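Local coordinates for protein pectinesterase (Aspergillus niger, PDB 5C1E) that hydrolyses the methyl esters of pectin, releasing methanol and leaving galacturonate units in the plant cell-wall polysaccharide, at residues Y231-L236 with E258-G263. Residues are numbered along the deposited sequence; the frame is centred on the assembly and turned at random.
Sequences YQNSVL and EYNNSG
The side-chain amide of Asn-261 bridges two points on the turn of 231-236. Its ND2 donates to Tyr-231 O over 3.0 Å, arriving from above the carbonyl plane, while its OD1 offers an in-plane lone pair to Ser-234 N at 2.9 Å. With both ends of the amide engaged, its rotation is fixed; CG lies beside the backbone N (chi1 -62°), which carries the amide across to the 231-236 turn. Tyr-231 O also receives Tyr-259 N, in its carbonyl plane, and is thus gripped by two donors. Two asparagine side chains meet at the solvent-facing bend: Asn-260 ND2 donates a hydrogen bond to Asn-233 OD1 at 3.0 Å, nearly straight (170°) and in the plane of both amides, although those planes stand 76° apart. Asn-233 ND2 turns to Asp-201 on the preceding coil. Stacked like this, the two segments are equivalent corners of successive turns of the right-handed parallel beta-helix of pectin methylesterases, each bending through an asparagine with positive phi (Asn-233 and Asn-260). Parallel strands 228-232 and 255-259 enter the corner, Asn-233 N bonding to Tyr-259 O; beyond the bend Ser-262 N reaches Ser-234 O and Leu-236 N reaches Ser-262 O, so the register carries through. Strand 255-259 is the last of its sheet. Ser-234 OG folds back above the carbonyl plane of Gln-232, bonding to its O at 2.9 Å, and is hydrogen-bonded to Cys-203 N of the preceding coil. Buried Leu-236 sets CD1 3.6 Å from Glu-258 OE1, and Leu-219 of strand 217-220 touches both side chains, while OE2 of the same carboxylate forms a salt bridge with Arg-271. At the solvent side Val-235 CG2 rests 3.7 Å from Ser-262 OG.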
loop_
_atom_site.group_PDB
_atom_site.type_symbol
_atom_site.label_atom_id
_atom_site.label_comp_id
_atom_site.label_asym_id
_atom_site.label_seq_id
_atom_site.Cartn_x
_atom_site.Cartn_y
_atom_site.Cartn_z
ATOM N N TYR A 231 13.974 5.834 1.167
ATOM C CA TYR A 231 14.101 4.485 1.697
ATOM C C TYR A 231 15.122 4.559 2.827
ATOM O O TYR A 231 16.272 4.951 2.605
ATOM C CB TYR A 231 14.610 3.505 0.640
ATOM C CG TYR A 231 13.617 3.066 -0.431
ATOM C CD1 TYR A 231 13.277 3.919 -1.479
ATOM C CD2 TYR A 231 13.118 1.772 -0.465
ATOM C CE1 TYR A 231 12.403 3.513 -2.487
ATOM C CE2 TYR A 231 12.248 1.351 -1.469
ATOM C CZ TYR A 231 11.881 2.231 -2.473
ATOM O OH TYR A 231 11.026 1.833 -3.494
ATOM N N GLN A 232 14.691 4.219 4.035
ATOM C CA GLN A 232 15.531 4.370 5.222
ATOM C C GLN A 232 15.465 3.144 6.125
ATOM O O GLN A 232 14.410 2.494 6.255
ATOM C CB GLN A 232 15.125 5.629 6.007
ATOM C CG GLN A 232 13.664 5.699 6.377
ATOM C CD GLN A 232 13.287 7.001 7.073
ATOM O OE1 GLN A 232 13.785 8.059 6.732
ATOM N NE2 GLN A 232 12.366 6.927 8.004
ATOM N N ASN A 233 16.590 2.830 6.766
ATOM C CA ASN A 233 16.636 1.732 7.724
ATOM C C ASN A 233 16.085 0.414 7.164
ATOM O O ASN A 233 15.514 -0.385 7.913
ATOM C CB ASN A 233 15.855 2.105 8.988
ATOM C CG ASN A 233 16.314 3.408 9.604
ATOM O OD1 ASN A 233 17.503 3.621 9.798
ATOM N ND2 ASN A 233 15.359 4.283 9.942
ATOM N N SER A 234 16.258 0.194 5.858
ATOM C CA SER A 234 15.635 -0.920 5.174
ATOM C C SER A 234 16.643 -1.863 4.555
ATOM O O SER A 234 17.814 -1.505 4.344
ATOM C CB SER A 234 14.708 -0.416 4.061
ATOM O OG SER A 234 13.617 0.293 4.587
ATOM N N VAL A 235 16.175 -3.074 4.274
ATOM C CA VAL A 235 16.952 -4.085 3.581
ATOM C C VAL A 235 16.595 -4.108 2.098
ATOM O O VAL A 235 15.431 -4.307 1.730
ATOM C CB VAL A 235 16.756 -5.485 4.186
ATOM C CG1 VAL A 235 17.713 -6.475 3.527
ATOM C CG2 VAL A 235 17.012 -5.458 5.687
ATOM N N LEU A 236 17.605 -3.908 1.261
ATOM C CA LEU A 236 17.448 -3.887 -0.193
ATOM C C LEU A 236 18.218 -5.054 -0.781
ATOM O O LEU A 236 19.457 -5.114 -0.646
ATOM C CB LEU A 236 17.999 -2.592 -0.756
ATOM C CG LEU A 236 17.384 -1.287 -0.230
ATOM C CD1 LEU A 236 18.153 -0.145 -0.866
ATOM C CD2 LEU A 236 15.902 -1.210 -0.553
ATOM N N GLU A 258 18.248 8.002 0.319
ATOM C CA GLU A 258 18.451 6.777 1.082
ATOM C C GLU A 258 19.162 7.085 2.395
ATOM O O GLU A 258 20.009 7.970 2.449
ATOM C CB GLU A 258 19.271 5.799 0.288
ATOM C CG GLU A 258 18.532 5.157 -0.864
ATOM C CD GLU A 258 19.476 4.317 -1.689
ATOM O OE1 GLU A 258 19.580 3.109 -1.388
ATOM O OE2 GLU A 258 20.139 4.873 -2.594
ATOM N N TYR A 259 18.813 6.370 3.458
ATOM C CA TYR A 259 19.471 6.584 4.742
ATOM C C TYR A 259 19.558 5.287 5.531
ATOM O O TYR A 259 18.536 4.724 5.916
ATOM C CB TYR A 259 18.754 7.644 5.587
ATOM C CG TYR A 259 19.515 7.924 6.863
ATOM C CD1 TYR A 259 20.609 8.789 6.861
ATOM C CD2 TYR A 259 19.187 7.283 8.053
ATOM C CE1 TYR A 259 21.340 9.024 8.011
ATOM C CE2 TYR A 259 19.915 7.510 9.209
ATOM C CZ TYR A 259 20.993 8.384 9.177
ATOM O OH TYR A 259 21.726 8.634 10.315
ATOM N N ASN A 260 20.787 4.836 5.778
ATOM C CA ASN A 260 21.040 3.680 6.641
ATOM C C ASN A 260 20.353 2.390 6.166
ATOM O O ASN A 260 19.766 1.665 6.966
ATOM C CB ASN A 260 20.620 3.994 8.095
ATOM C CG ASN A 260 21.123 2.945 9.081
ATOM O OD1 ASN A 260 22.263 2.500 8.981
ATOM N ND2 ASN A 260 20.253 2.506 9.993
ATOM N N ASN A 261 20.437 2.096 4.869
ATOM C CA ASN A 261 19.943 0.830 4.355
ATOM C C ASN A 261 21.054 -0.219 4.350
ATOM O O ASN A 261 22.253 0.113 4.385
ATOM C CB ASN A 261 19.396 1.000 2.937
ATOM C CG ASN A 261 18.219 1.956 2.879
ATOM O OD1 ASN A 261 17.342 1.939 3.748
ATOM N ND2 ASN A 261 18.191 2.787 1.853
ATOM N N SER A 262 20.643 -1.474 4.284
ATOM C CA SER A 262 21.564 -2.594 4.206
ATOM C C SER A 262 21.169 -3.551 3.082
ATOM O O SER A 262 20.186 -3.328 2.389
ATOM C CB SER A 262 21.584 -3.312 5.549
ATOM O OG SER A 262 20.368 -4.010 5.790
ATOM N N GLY A 263 21.956 -4.612 2.901
ATOM C CA GLY A 263 21.673 -5.628 1.888
ATOM C C GLY A 263 22.456 -5.450 0.602
ATOM O O GLY A 263 23.071 -4.413 0.356
HETATM O O HOH W 1 18.946 -2.655 7.314
#